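Local coordinates for protein N-acetyltransferase (Staphylococcus aureus subsp. aureus, PDB 4M85) that probably transfers an acetyl group from acetyl-CoA to an amine acceptor, as a GNAT-fold N-acetyltransferase, at residues A[29-34]-A[38-43]; A[22-27]-A[102-107]; A[59-64]-A[136-141]; A[68-73]-A[128-133]. One frame throughout, in Å; residues are numbered along the deposited sequence.

Interaction 1: A[29-34]-A[38-43]; sequences LELVKH and DMVLDA
Val40 points its two methyls at neighbouring side chains of the short helix 30-34, one methyl for Leu31 and the other for Val32. A chi1 of 177° sets CG1 anti to its own backbone N and leaves CG2 beside that N, and this splits the branch between the two partners. Val40 CG2 lies 4.2 Å from Leu31 CD1 and also 4.0 Å from Leu31 O, so it meets backbone as well as side chain. On the other branch, Val40 CG1 comes to 4.3 Å from Val32 CG2. Leu31 starts out along the flank of its helix, and only the end of its side chain draws in toward helix 37-49. The two helices belong to the region between the first two strands of the GNAT sheet, a part of this fold that often contributes to acceptor binding. Val40 also packs on Tyr21 of helix 13-26, and both Leu31 and Val40 rest on Ile97 of helix 95-98. On the outer side of helix 30-34, Glu30 O accepts two bonds, from His34 N and from His34 ND1 at 3.3 Å; the ring donor stands above the carbonyl plane, 37° out of it. Side chain against side chain, the contact is purely aliphatic, the Leu31 carbonyl being the one polar group it meets; it is non-directional, and its cohesion would come from burial.

Interaction 2: A[22-27]-A[102-107]; sequences MVWDDM and TPLPVK
Trp24, near the C-terminal end of helix 13-26, extends its indole to Pro103 and Leu104 in the long connection between helix 95-98 and strand 114-121. Its six-membered ring leads: Trp24 CH2 lies 3.5 Å from Pro103 CG. Pro103 CB is close to the same ring, 3.7 Å from Trp24 CZ3. The proline approaches the indole at a slant. Further round the ring, Leu104 CD1 comes within 3.7 Å of Trp24 NE1 and 3.9 Å of Trp24 CZ2, again obliquely. In the GNAT fold the helix that follows the first strand lies against the central sheet, and here its end is tied to a connection, far along the chain, that leads into strand 114-121. Leu104 uses its second methyl for another partner: CD2 is 4.0 Å from Met27 CE, the two side chains crossing at about a right angle. Met27 runs extended about chi2 (176°) and then bends at chi3 (75°), which turns the terminal methyl to the leucine. The connection is itself anchored through Glu85 of helix 81-86, whose OE2 binds both Leu104 N and Thr102 OG1. Tyr176 OH holds Val106 N, and the Tyr176 side chain touches Met27.

Interaction 3: A[59-64]-A[136-141]; sequences HILVYE and TSLLES
Leu61 and Leu138 meet through single methyls, CD1 of each, 4.1 Å apart, where strand 60-65 packs against helix 130-140 of the GNAT fold. The two side chains slant across each other. Leu61 also brings CD1 to 4.4 Å from Ser137 OG, a looser approach. Their first torsions differ: Leu61 has CG beside its backbone N, whereas in Leu138 a chi1 of 178° turns CG away from the backbone N; the Leu138 branch reaches toward the sheet. Around this pair, Leu138 also packs on Ile73 and Ser75 of strand 68-77 and on Trp147 of strand 147-152. Leu61 rests on Gln7 of strand 4-7 and on Ile73, and Ser137 touches Ile5. The helix thus lies over several strands at once, and strand 60-65 lies between strands 4-7 and 68-77 in the sheet. One turn beyond Leu138, the backbone is pinned by Ser141, which gives two bonds to Leu138 O: N at 3.1 Å, and OG at 2.6 Å with a C=O...OG angle of 142°, the hydroxyl oxygen tilted 16° from the carbonyl plane.

Interaction 4: A[68-73]-A[128-133]; sequences KVAGCI and RGIATK
Ala70 and Gly71 form a classic beta bulge, both residues facing Tyr63 on the adjacent strand, and it is at this irregularity that Ile130 comes down on strand 68-77. The helix-like backbone of Ala70 (psi -30°) turns its CB, like the missing CB position of Gly71, to the same side, so consecutive residues rather than alternate ones look at the helix. Ile130 divides its branches between them. Its CD1 lies 3.9 Å from Ala70 CB, methyl against methyl, while its CG2 stands 4.4 Å from the bare CA of Gly71. Chi1 at -79° sets CG1 beside the backbone N, and an extended chi2 of 157° carries CD1 to the alanine. The CA atoms of Gly71 and Ile130 are 6.9 Å apart, and Gly71 lacks a side chain just where Ile130 CG2 packs. Gly129 is the N-cap of helix 130-140, and its O receives Lys133 N at 2.8 Å. The sequence of this turn resembles the G-x-G part of the R/Q-x-x-G-x-G/A signature of GNAT enzymes, whose loop and helix start commonly bind the pyrophosphate of acetyl-CoA, and a similar role is possible here. Tyr125 touches both Ala70 and Ile130, Thr121 of strand 114-121 also touches Ile130, and the bulge is flanked in the sheet by strands 60-65 and 114-121.

From the N terminus, helix 13-26 opens interaction 2, and within its loop interaction 1 opens and closes at once, joining segments with only three residues between them. The two touch: Lys33 NZ forms a salt bridge with Asp25 OD1. Strand 60-65 then opens interaction 3 and strand 68-77 interaction 4, before residues 102-107 close interaction 2. Helix 130-140 closes interaction 4 first and interaction 3 after it, so 4 is nested in 3 and both cross 2. Interactions 3 and 4 share this helix and neighbouring strands, tying it to the sheet; interactions 1 and 2 bind the helices after the first strand to each other and to the connection before strand 114-121.

Interaction 1: A[29-34]-A[38-43]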
loop_
_atom_site.group_PDB
_atom_site.type_symbol
_atom_site.label_atom_id
_atom_site.label_comp_id
_atom_site.label_asym_id
_atom_site.label_seq_id
_atom_site.Cartn_x
_atom_site.Cartn_y
_atom_site.Cartn_z
ATOM N N LEU A 29 -6.340 8.660 9.203
ATOM C CA LEU A 29 -7.608 7.951 9.101
ATOM C C LEU A 29 -8.278 7.948 10.457
ATOM O O LEU A 29 -7.653 7.606 11.449
ATOM C CB LEU A 29 -7.423 6.508 8.630
ATOM C CG LEU A 29 -7.058 6.250 7.177
ATOM C CD1 LEU A 29 -7.273 4.776 6.870
ATOM C CD2 LEU A 29 -7.876 7.117 6.238
ATOM N N GLU A 30 -9.557 8.314 10.481
ATOM C CA GLU A 30 -10.309 8.480 11.724
ATOM C C GLU A 30 -10.144 7.251 12.614
ATOM O O GLU A 30 -9.827 7.391 13.783
ATOM C CB GLU A 30 -11.811 8.721 11.460
ATOM C CG GLU A 30 -12.153 9.904 10.557
ATOM C CD GLU A 30 -11.755 11.253 11.134
ATOM O OE1 GLU A 30 -11.520 11.351 12.363
ATOM O OE2 GLU A 30 -11.679 12.224 10.345
ATOM N N LEU A 31 -10.324 6.059 12.045
ATOM C CA LEU A 31 -10.208 4.807 12.807
ATOM C C LEU A 31 -8.829 4.626 13.459
ATOM O O LEU A 31 -8.722 4.034 14.516
ATOM C CB LEU A 31 -10.520 3.603 11.913
ATOM C CG LEU A 31 -9.405 3.169 10.947
ATOM C CD1 LEU A 31 -8.885 1.779 11.270
ATOM C CD2 LEU A 31 -9.921 3.220 9.525
ATOM N N VAL A 32 -7.783 5.126 12.811
ATOM C CA VAL A 32 -6.440 5.087 13.369
ATOM C C VAL A 32 -6.359 6.134 14.480
ATOM O O VAL A 32 -5.855 5.854 15.548
ATOM C CB VAL A 32 -5.375 5.328 12.284
ATOM C CG1 VAL A 32 -3.979 5.409 12.878
ATOM C CG2 VAL A 32 -5.431 4.206 11.256
ATOM N N LYS A 33 -6.887 7.326 14.234
ATOM C CA LYS A 33 -6.878 8.378 15.254
ATOM C C LYS A 33 -7.597 8.003 16.539
ATOM O O LYS A 33 -7.131 8.367 17.609
ATOM C CB LYS A 33 -7.454 9.688 14.699
ATOM C CG LYS A 33 -6.409 10.732 14.329
ATOM C CD LYS A 33 -5.216 10.158 13.569
ATOM C CE LYS A 33 -4.188 11.234 13.263
ATOM N NZ LYS A 33 -2.870 10.631 12.933
ATOM N N HIS A 34 -8.694 7.252 16.442
ATOM C CA HIS A 34 -9.554 7.001 17.598
ATOM C C HIS A 34 -9.566 5.578 18.116
ATOM O O HIS A 34 -10.222 5.312 19.113
ATOM C CB HIS A 34 -10.981 7.452 17.288
ATOM C CG HIS A 34 -11.096 8.927 17.113
ATOM N ND1 HIS A 34 -11.176 9.523 15.875
ATOM C CD2 HIS A 34 -11.081 9.935 18.016
ATOM C CE1 HIS A 34 -11.233 10.833 16.024
ATOM N NE2 HIS A 34 -11.178 11.109 17.313
ATOM N N ASP A 38 -3.113 -1.435 18.921
ATOM C CA ASP A 38 -3.065 -2.871 19.082
ATOM C C ASP A 38 -4.126 -3.512 18.224
ATOM O O ASP A 38 -3.880 -4.522 17.556
ATOM C CB ASP A 38 -3.331 -3.248 20.543
ATOM C CG ASP A 38 -2.948 -4.678 20.855
ATOM O OD1 ASP A 38 -3.654 -5.307 21.664
ATOM O OD2 ASP A 38 -1.944 -5.166 20.297
ATOM N N MET A 39 -5.301 -2.890 18.245
ATOM C CA MET A 39 -6.472 -3.445 17.619
ATOM C C MET A 39 -6.403 -3.245 16.116
ATOM O O MET A 39 -6.747 -4.142 15.367
ATOM C CB MET A 39 -7.726 -2.772 18.165
ATOM C CG MET A 39 -8.936 -3.667 18.232
ATOM S SD MET A 39 -10.214 -2.836 19.200
ATOM C CE MET A 39 -10.803 -1.678 18.002
ATOM N N VAL A 40 -5.941 -2.068 15.699
ATOM C CA VAL A 40 -5.793 -1.742 14.284
ATOM C C VAL A 40 -4.720 -2.627 13.631
ATOM O O VAL A 40 -4.905 -3.106 12.533
ATOM C CB VAL A 40 -5.477 -0.249 14.089
ATOM C CG1 VAL A 40 -5.240 0.085 12.614
ATOM C CG2 VAL A 40 -6.603 0.622 14.648
ATOM N N LEU A 41 -3.615 -2.864 14.322
ATOM C CA LEU A 41 -2.557 -3.738 13.803
ATOM C C LEU A 41 -3.046 -5.166 13.612
ATOM O O LEU A 41 -2.870 -5.757 12.541
ATOM C CB LEU A 41 -1.329 -3.722 14.737
ATOM C CG LEU A 41 -0.482 -2.451 14.692
ATOM C CD1 LEU A 41 0.626 -2.492 15.751
ATOM C CD2 LEU A 41 0.124 -2.258 13.302
ATOM N N ASP A 42 -3.636 -5.735 14.662
ATOM C CA ASP A 42 -4.278 -7.033 14.546
ATOM C C ASP A 42 -5.202 -7.093 13.318
ATOM O O ASP A 42 -5.201 -8.066 12.572
ATOM C CB ASP A 42 -5.078 -7.347 15.807
ATOM C CG ASP A 42 -5.818 -8.641 15.697
ATOM O OD1 ASP A 42 -5.172 -9.707 15.683
ATOM O OD2 ASP A 42 -7.053 -8.599 15.607
ATOM N N ALA A 43 -5.996 -6.056 13.122
ATOM C CA ALA A 43 -6.909 -6.032 11.981
ATOM C C ALA A 43 -6.183 -6.048 10.626
ATOM O O ALA A 43 -6.601 -6.777 9.712
ATOM C CB ALA A 43 -7.840 -4.855 12.073
#

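Interaction 2: A[22-27]-A[102-107]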
loop_
_atom_site.group_PDB
_atom_site.type_symbol
_atom_site.label_atom_id
_atom_site.label_comp_id
_atom_site.label_asym_id
_atom_site.label_seq_id
_atom_site.Cartn_x
_atom_site.Cartn_y
_atom_site.Cartn_z
ATOM N N MET A 22 1.666 2.816 9.640
ATOM C CA MET A 22 2.365 4.116 9.575
ATOM C C MET A 22 1.788 4.993 8.478
ATOM O O MET A 22 1.583 6.194 8.666
ATOM C CB MET A 22 3.864 3.923 9.347
ATOM C CG MET A 22 4.671 3.762 10.629
ATOM S SD MET A 22 6.236 2.943 10.310
ATOM C CE MET A 22 6.773 3.693 8.748
ATOM N N VAL A 23 1.506 4.397 7.329
ATOM C CA VAL A 23 0.930 5.154 6.239
ATOM C C VAL A 23 -0.454 5.678 6.639
ATOM O O VAL A 23 -0.767 6.850 6.399
ATOM C CB VAL A 23 0.844 4.322 4.945
ATOM C CG1 VAL A 23 0.062 5.072 3.872
ATOM C CG2 VAL A 23 2.242 4.011 4.430
ATOM N N TRP A 24 -1.282 4.821 7.226
ATOM C CA TRP A 24 -2.645 5.224 7.597
ATOM C C TRP A 24 -2.635 6.296 8.690
ATOM O O TRP A 24 -3.543 7.119 8.757
ATOM C CB TRP A 24 -3.477 4.021 8.069
ATOM C CG TRP A 24 -3.859 3.031 6.989
ATOM C CD1 TRP A 24 -3.447 3.022 5.673
ATOM C CD2 TRP A 24 -4.712 1.888 7.149
ATOM N NE1 TRP A 24 -4.010 1.952 5.010
ATOM C CE2 TRP A 24 -4.787 1.240 5.892
ATOM C CE3 TRP A 24 -5.434 1.353 8.234
ATOM C CZ2 TRP A 24 -5.542 0.084 5.692
ATOM C CZ3 TRP A 24 -6.203 0.221 8.024
ATOM C CH2 TRP A 24 -6.240 -0.405 6.762
ATOM N N ASP A 25 -1.610 6.269 9.542
ATOM C CA ASP A 25 -1.441 7.262 10.617
ATOM C C ASP A 25 -1.064 8.628 10.035
ATOM O O ASP A 25 -1.612 9.654 10.467
ATOM C CB ASP A 25 -0.400 6.793 11.649
ATOM C CG ASP A 25 -0.209 7.791 12.807
ATOM O OD1 ASP A 25 -1.091 7.894 13.690
ATOM O OD2 ASP A 25 0.836 8.475 12.829
ATOM N N ASP A 26 -0.148 8.638 9.060
ATOM C CA ASP A 26 0.154 9.846 8.295
ATOM C C ASP A 26 -1.126 10.420 7.714
ATOM O O ASP A 26 -1.466 11.573 7.976
ATOM C CB ASP A 26 1.127 9.554 7.148
ATOM C CG ASP A 26 2.544 9.294 7.626
ATOM O OD1 ASP A 26 2.840 9.601 8.798
ATOM O OD2 ASP A 26 3.362 8.776 6.827
ATOM N N MET A 27 -1.844 9.593 6.945
ATOM C CA MET A 27 -3.157 9.950 6.385
ATOM C C MET A 27 -4.227 10.396 7.399
ATOM O O MET A 27 -5.288 10.860 7.000
ATOM C CB MET A 27 -3.732 8.762 5.608
ATOM C CG MET A 27 -2.987 8.414 4.339
ATOM S SD MET A 27 -3.672 6.938 3.570
ATOM C CE MET A 27 -5.170 7.625 2.880
ATOM N N THR A 102 -15.306 0.094 6.679
ATOM C CA THR A 102 -14.059 -0.308 6.080
ATOM C C THR A 102 -13.123 0.929 6.047
ATOM O O THR A 102 -13.583 2.076 5.957
ATOM C CB THR A 102 -14.264 -0.985 4.702
ATOM O OG1 THR A 102 -14.574 -0.014 3.701
ATOM C CG2 THR A 102 -15.373 -2.037 4.768
ATOM N N PRO A 103 -11.812 0.696 6.172
ATOM C CA PRO A 103 -10.830 1.776 6.384
ATOM C C PRO A 103 -10.609 2.715 5.203
ATOM O O PRO A 103 -10.217 3.858 5.423
ATOM C CB PRO A 103 -9.519 1.040 6.703
ATOM C CG PRO A 103 -9.783 -0.406 6.569
ATOM C CD PRO A 103 -11.220 -0.651 6.218
ATOM N N LEU A 104 -10.876 2.258 3.976
ATOM C CA LEU A 104 -10.573 3.049 2.779
ATOM C C LEU A 104 -11.681 2.960 1.711
ATOM O O LEU A 104 -11.464 2.377 0.661
ATOM C CB LEU A 104 -9.207 2.596 2.215
ATOM C CG LEU A 104 -7.920 3.011 2.947
ATOM C CD1 LEU A 104 -6.764 2.098 2.549
ATOM C CD2 LEU A 104 -7.533 4.463 2.673
ATOM N N PRO A 105 -12.890 3.519 1.996
ATOM C CA PRO A 105 -14.049 3.473 1.080
ATOM C C PRO A 105 -13.882 4.177 -0.261
ATOM O O PRO A 105 -14.523 3.764 -1.235
ATOM C CB PRO A 105 -15.155 4.189 1.868
ATOM C CG PRO A 105 -14.430 5.025 2.887
ATOM C CD PRO A 105 -13.244 4.190 3.263
ATOM N N VAL A 106 -13.047 5.219 -0.317
ATOM C CA VAL A 106 -12.879 6.003 -1.531
ATOM C C VAL A 106 -12.152 5.177 -2.597
ATOM O O VAL A 106 -11.194 4.436 -2.292
ATOM C CB VAL A 106 -12.150 7.338 -1.254
ATOM C CG1 VAL A 106 -12.025 8.179 -2.533
ATOM C CG2 VAL A 106 -12.893 8.147 -0.186
ATOM N N LYS A 107 -12.634 5.301 -3.831
ATOM C CA LYS A 107 -12.041 4.690 -5.003
ATOM C C LYS A 107 -10.844 5.557 -5.394
ATOM O O LYS A 107 -11.016 6.663 -5.904
ATOM C CB LYS A 107 -13.071 4.631 -6.156
ATOM C CG LYS A 107 -12.714 3.693 -7.305
ATOM C CD LYS A 107 -13.841 3.643 -8.339
ATOM C CE LYS A 107 -13.553 2.668 -9.478
ATOM N NZ LYS A 107 -12.709 3.265 -10.548
#

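Interaction 3: A[59-64]-A[136-141]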
loop_
_atom_site.group_PDB
_atom_site.type_symbol
_atom_site.label_atom_id
_atom_site.label_comp_id
_atom_site.label_asym_id
_atom_site.label_seq_id
_atom_site.Cartn_x
_atom_site.Cartn_y
_atom_site.Cartn_z
ATOM N N HIS A 59 -0.931 -9.367 -3.065
ATOM C CA HIS A 59 -0.815 -8.112 -3.772
ATOM C C HIS A 59 0.502 -7.427 -3.438
ATOM O O HIS A 59 0.696 -6.278 -3.826
ATOM C CB HIS A 59 -1.955 -7.148 -3.394
ATOM C CG HIS A 59 -3.317 -7.653 -3.743
ATOM N ND1 HIS A 59 -4.466 -7.120 -3.203
ATOM C CD2 HIS A 59 -3.707 -8.672 -4.544
ATOM C CE1 HIS A 59 -5.508 -7.757 -3.700
ATOM N NE2 HIS A 59 -5.075 -8.716 -4.495
ATOM N N ILE A 60 1.387 -8.112 -2.702
ATOM C CA ILE A 60 2.535 -7.452 -2.087
ATOM C C ILE A 60 3.853 -8.110 -2.475
ATOM O O ILE A 60 3.982 -9.337 -2.413
ATOM C CB ILE A 60 2.391 -7.410 -0.548
ATOM C CG1 ILE A 60 1.077 -6.686 -0.165
ATOM C CG2 ILE A 60 3.629 -6.745 0.087
ATOM C CD1 ILE A 60 0.786 -6.581 1.323
ATOM N N LEU A 61 4.819 -7.266 -2.884
ATOM C CA LEU A 61 6.236 -7.640 -2.947
ATOM C C LEU A 61 6.977 -6.998 -1.775
ATOM O O LEU A 61 6.727 -5.846 -1.423
ATOM C CB LEU A 61 6.921 -7.210 -4.256
ATOM C CG LEU A 61 6.301 -7.646 -5.576
ATOM C CD1 LEU A 61 7.143 -7.057 -6.680
ATOM C CD2 LEU A 61 6.256 -9.164 -5.718
ATOM N N VAL A 62 7.889 -7.750 -1.171
ATOM C CA VAL A 62 8.670 -7.246 -0.063
ATOM C C VAL A 62 10.134 -7.217 -0.463
ATOM O O VAL A 62 10.571 -8.024 -1.310
ATOM C CB VAL A 62 8.492 -8.070 1.239
ATOM C CG1 VAL A 62 7.023 -8.099 1.651
ATOM C CG2 VAL A 62 8.981 -9.500 1.078
ATOM N N TYR A 63 10.851 -6.274 0.151
ATOM C CA TYR A 63 12.316 -6.239 0.144
ATOM C C TYR A 63 12.825 -6.791 1.483
ATOM O O TYR A 63 12.674 -6.169 2.532
ATOM C CB TYR A 63 12.836 -4.824 -0.091
ATOM C CG TYR A 63 14.278 -4.771 -0.567
ATOM C CD1 TYR A 63 15.332 -5.007 0.317
ATOM C CD2 TYR A 63 14.594 -4.465 -1.899
ATOM C CE1 TYR A 63 16.666 -4.952 -0.111
ATOM C CE2 TYR A 63 15.918 -4.427 -2.338
ATOM C CZ TYR A 63 16.955 -4.670 -1.429
ATOM O OH TYR A 63 18.283 -4.610 -1.829
ATOM N N GLU A 64 13.405 -7.976 1.420
ATOM C CA GLU A 64 13.921 -8.666 2.581
ATOM C C GLU A 64 15.425 -8.368 2.735
ATOM O O GLU A 64 16.196 -8.651 1.829
ATOM C CB GLU A 64 13.671 -10.159 2.412
ATOM C CG GLU A 64 14.073 -11.000 3.615
ATOM C CD GLU A 64 13.996 -12.472 3.334
ATOM O OE1 GLU A 64 12.998 -12.918 2.709
ATOM O OE2 GLU A 64 14.947 -13.184 3.733
ATOM N N THR A 136 10.639 -0.449 -9.516
ATOM C CA THR A 136 11.232 -0.861 -10.785
ATOM C C THR A 136 10.940 -2.341 -11.057
ATOM O O THR A 136 10.504 -2.715 -12.128
ATOM C CB THR A 136 12.729 -0.561 -10.763
ATOM O OG1 THR A 136 12.901 0.840 -10.753
ATOM C CG2 THR A 136 13.453 -1.108 -11.974
ATOM N N SER A 137 11.130 -3.170 -10.050
ATOM C CA SER A 137 10.921 -4.586 -10.212
ATOM C C SER A 137 9.428 -4.924 -10.426
ATOM O O SER A 137 9.114 -5.829 -11.191
ATOM C CB SER A 137 11.511 -5.338 -9.021
ATOM O OG SER A 137 10.904 -6.583 -8.901
ATOM N N LEU A 138 8.523 -4.193 -9.764
ATOM C CA LEU A 138 7.094 -4.393 -9.950
ATOM C C LEU A 138 6.661 -3.989 -11.361
ATOM O O LEU A 138 5.842 -4.681 -11.980
ATOM C CB LEU A 138 6.285 -3.588 -8.923
ATOM C CG LEU A 138 4.756 -3.664 -9.023
ATOM C CD1 LEU A 138 4.298 -5.094 -8.805
ATOM C CD2 LEU A 138 4.086 -2.738 -8.014
ATOM N N LEU A 139 7.171 -2.853 -11.856
ATOM C CA LEU A 139 6.803 -2.389 -13.205
ATOM C C LEU A 139 7.297 -3.388 -14.250
ATOM O O LEU A 139 6.597 -3.672 -15.196
ATOM C CB LEU A 139 7.339 -0.981 -13.499
ATOM C CG LEU A 139 6.755 0.157 -12.630
ATOM C CD1 LEU A 139 7.537 1.438 -12.867
ATOM C CD2 LEU A 139 5.268 0.399 -12.861
ATOM N N GLU A 140 8.487 -3.947 -14.068
ATOM C CA GLU A 140 8.984 -4.977 -14.991
ATOM C C GLU A 140 8.161 -6.300 -14.985
ATOM O O GLU A 140 8.200 -7.048 -15.973
ATOM C CB GLU A 140 10.475 -5.261 -14.710
ATOM C CG GLU A 140 11.217 -6.033 -15.808
ATOM C CD GLU A 140 11.085 -7.570 -15.741
ATOM O OE1 GLU A 140 10.858 -8.141 -14.652
ATOM O OE2 GLU A 140 11.267 -8.231 -16.788
ATOM N N SER A 141 7.433 -6.592 -13.904
ATOM C CA SER A 141 6.635 -7.836 -13.805
ATOM C C SER A 141 5.489 -7.962 -14.842
ATOM O O SER A 141 4.996 -9.075 -15.096
ATOM C CB SER A 141 6.048 -8.028 -12.384
ATOM O OG SER A 141 4.946 -7.152 -12.173
#

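Interaction 4: A[68-73]-A[128-133]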
loop_
_atom_site.group_PDB
_atom_site.type_symbol
_atom_site.label_atom_id
_atom_site.label_comp_id
_atom_site.label_asym_id
_atom_site.label_seq_id
_atom_site.Cartn_x
_atom_site.Cartn_y
_atom_site.Cartn_z
ATOM N N LYS A 68 14.787 -9.918 7.388
ATOM C CA LYS A 68 13.732 -9.030 7.883
ATOM C C LYS A 68 13.099 -8.250 6.729
ATOM O O LYS A 68 13.819 -7.851 5.802
ATOM C CB LYS A 68 14.331 -8.040 8.879
ATOM C CG LYS A 68 14.471 -8.591 10.291
ATOM C CD LYS A 68 14.314 -7.478 11.334
ATOM C CE LYS A 68 14.047 -8.032 12.735
ATOM N NZ LYS A 68 13.700 -6.948 13.699
ATOM N N VAL A 69 11.781 -8.014 6.794
ATOM C CA VAL A 69 11.079 -7.158 5.818
ATOM C C VAL A 69 11.477 -5.707 6.028
ATOM O O VAL A 69 11.161 -5.115 7.069
ATOM C CB VAL A 69 9.534 -7.294 5.935
ATOM C CG1 VAL A 69 8.793 -6.273 5.061
ATOM C CG2 VAL A 69 9.117 -8.707 5.565
ATOM N N ALA A 70 12.200 -5.151 5.058
ATOM C CA ALA A 70 12.692 -3.759 5.099
ATOM C C ALA A 70 11.669 -2.790 4.527
ATOM O O ALA A 70 11.613 -1.613 4.888
ATOM C CB ALA A 70 13.979 -3.656 4.288
ATOM N N GLY A 71 10.879 -3.289 3.592
ATOM C CA GLY A 71 9.911 -2.465 2.894
ATOM C C GLY A 71 8.969 -3.308 2.076
ATOM O O GLY A 71 9.198 -4.502 1.891
ATOM N N CYS A 72 7.937 -2.666 1.540
ATOM C CA CYS A 72 6.980 -3.363 0.686
ATOM C C CYS A 72 6.283 -2.456 -0.287
ATOM O O CYS A 72 6.275 -1.239 -0.116
ATOM C CB CYS A 72 5.939 -4.114 1.489
ATOM S SG CYS A 72 4.717 -3.060 2.269
ATOM N N ILE A 73 5.739 -3.082 -1.337
ATOM C CA ILE A 73 4.973 -2.398 -2.361
ATOM C C ILE A 73 3.658 -3.157 -2.607
ATOM O O ILE A 73 3.670 -4.366 -2.720
ATOM C CB ILE A 73 5.773 -2.208 -3.672
ATOM C CG1 ILE A 73 4.976 -1.349 -4.640
ATOM C CG2 ILE A 73 6.151 -3.544 -4.322
ATOM C CD1 ILE A 73 5.809 -0.639 -5.686
ATOM N N ARG A 128 18.491 3.586 0.974
ATOM C CA ARG A 128 19.116 2.462 0.276
ATOM C C ARG A 128 18.473 2.146 -1.066
ATOM O O ARG A 128 18.764 1.113 -1.653
ATOM C CB ARG A 128 19.088 1.212 1.155
ATOM C CG ARG A 128 19.650 1.431 2.548
ATOM C CD ARG A 128 19.679 0.131 3.328
ATOM N NE ARG A 128 19.963 0.374 4.742
ATOM C CZ ARG A 128 20.303 -0.570 5.620
ATOM N NH1 ARG A 128 20.417 -1.846 5.246
ATOM N NH2 ARG A 128 20.531 -0.234 6.880
ATOM N N GLY A 129 17.621 3.034 -1.564
ATOM C CA GLY A 129 16.929 2.819 -2.833
ATOM C C GLY A 129 15.881 1.702 -2.832
ATOM O O GLY A 129 15.494 1.211 -3.895
ATOM N N ILE A 130 15.405 1.323 -1.655
ATOM C CA ILE A 130 14.486 0.202 -1.526
ATOM C C ILE A 130 13.170 0.452 -2.256
ATOM O O ILE A 130 12.689 -0.445 -2.940
ATOM C CB ILE A 130 14.265 -0.196 -0.032
ATOM C CG1 ILE A 130 15.442 -1.028 0.453
ATOM C CG2 ILE A 130 12.995 -0.998 0.134
ATOM C CD1 ILE A 130 15.629 -1.022 1.944
ATOM N N ALA A 131 12.605 1.651 -2.135
ATOM C CA ALA A 131 11.341 1.992 -2.815
ATOM C C ALA A 131 11.482 2.000 -4.340
ATOM O O ALA A 131 10.599 1.529 -5.072
ATOM C CB ALA A 131 10.828 3.345 -2.335
ATOM N N THR A 132 12.596 2.564 -4.811
ATOM C CA THR A 132 12.923 2.590 -6.214
ATOM C C THR A 132 13.087 1.188 -6.749
ATOM O O THR A 132 12.578 0.876 -7.828
ATOM C CB THR A 132 14.228 3.382 -6.470
ATOM O OG1 THR A 132 14.043 4.735 -6.012
ATOM C CG2 THR A 132 14.582 3.386 -7.925
ATOM N N LYS A 133 13.801 0.352 -6.006
ATOM C CA LYS A 133 14.028 -1.027 -6.416
ATOM C C LYS A 133 12.722 -1.823 -6.460
ATOM O O LYS A 133 12.513 -2.654 -7.354
ATOM C CB LYS A 133 15.013 -1.718 -5.472
ATOM C CG LYS A 133 16.472 -1.272 -5.622
ATOM C CD LYS A 133 17.357 -2.029 -4.625
ATOM C CE LYS A 133 18.595 -1.251 -4.202
ATOM N NZ LYS A 133 19.393 -0.814 -5.382
#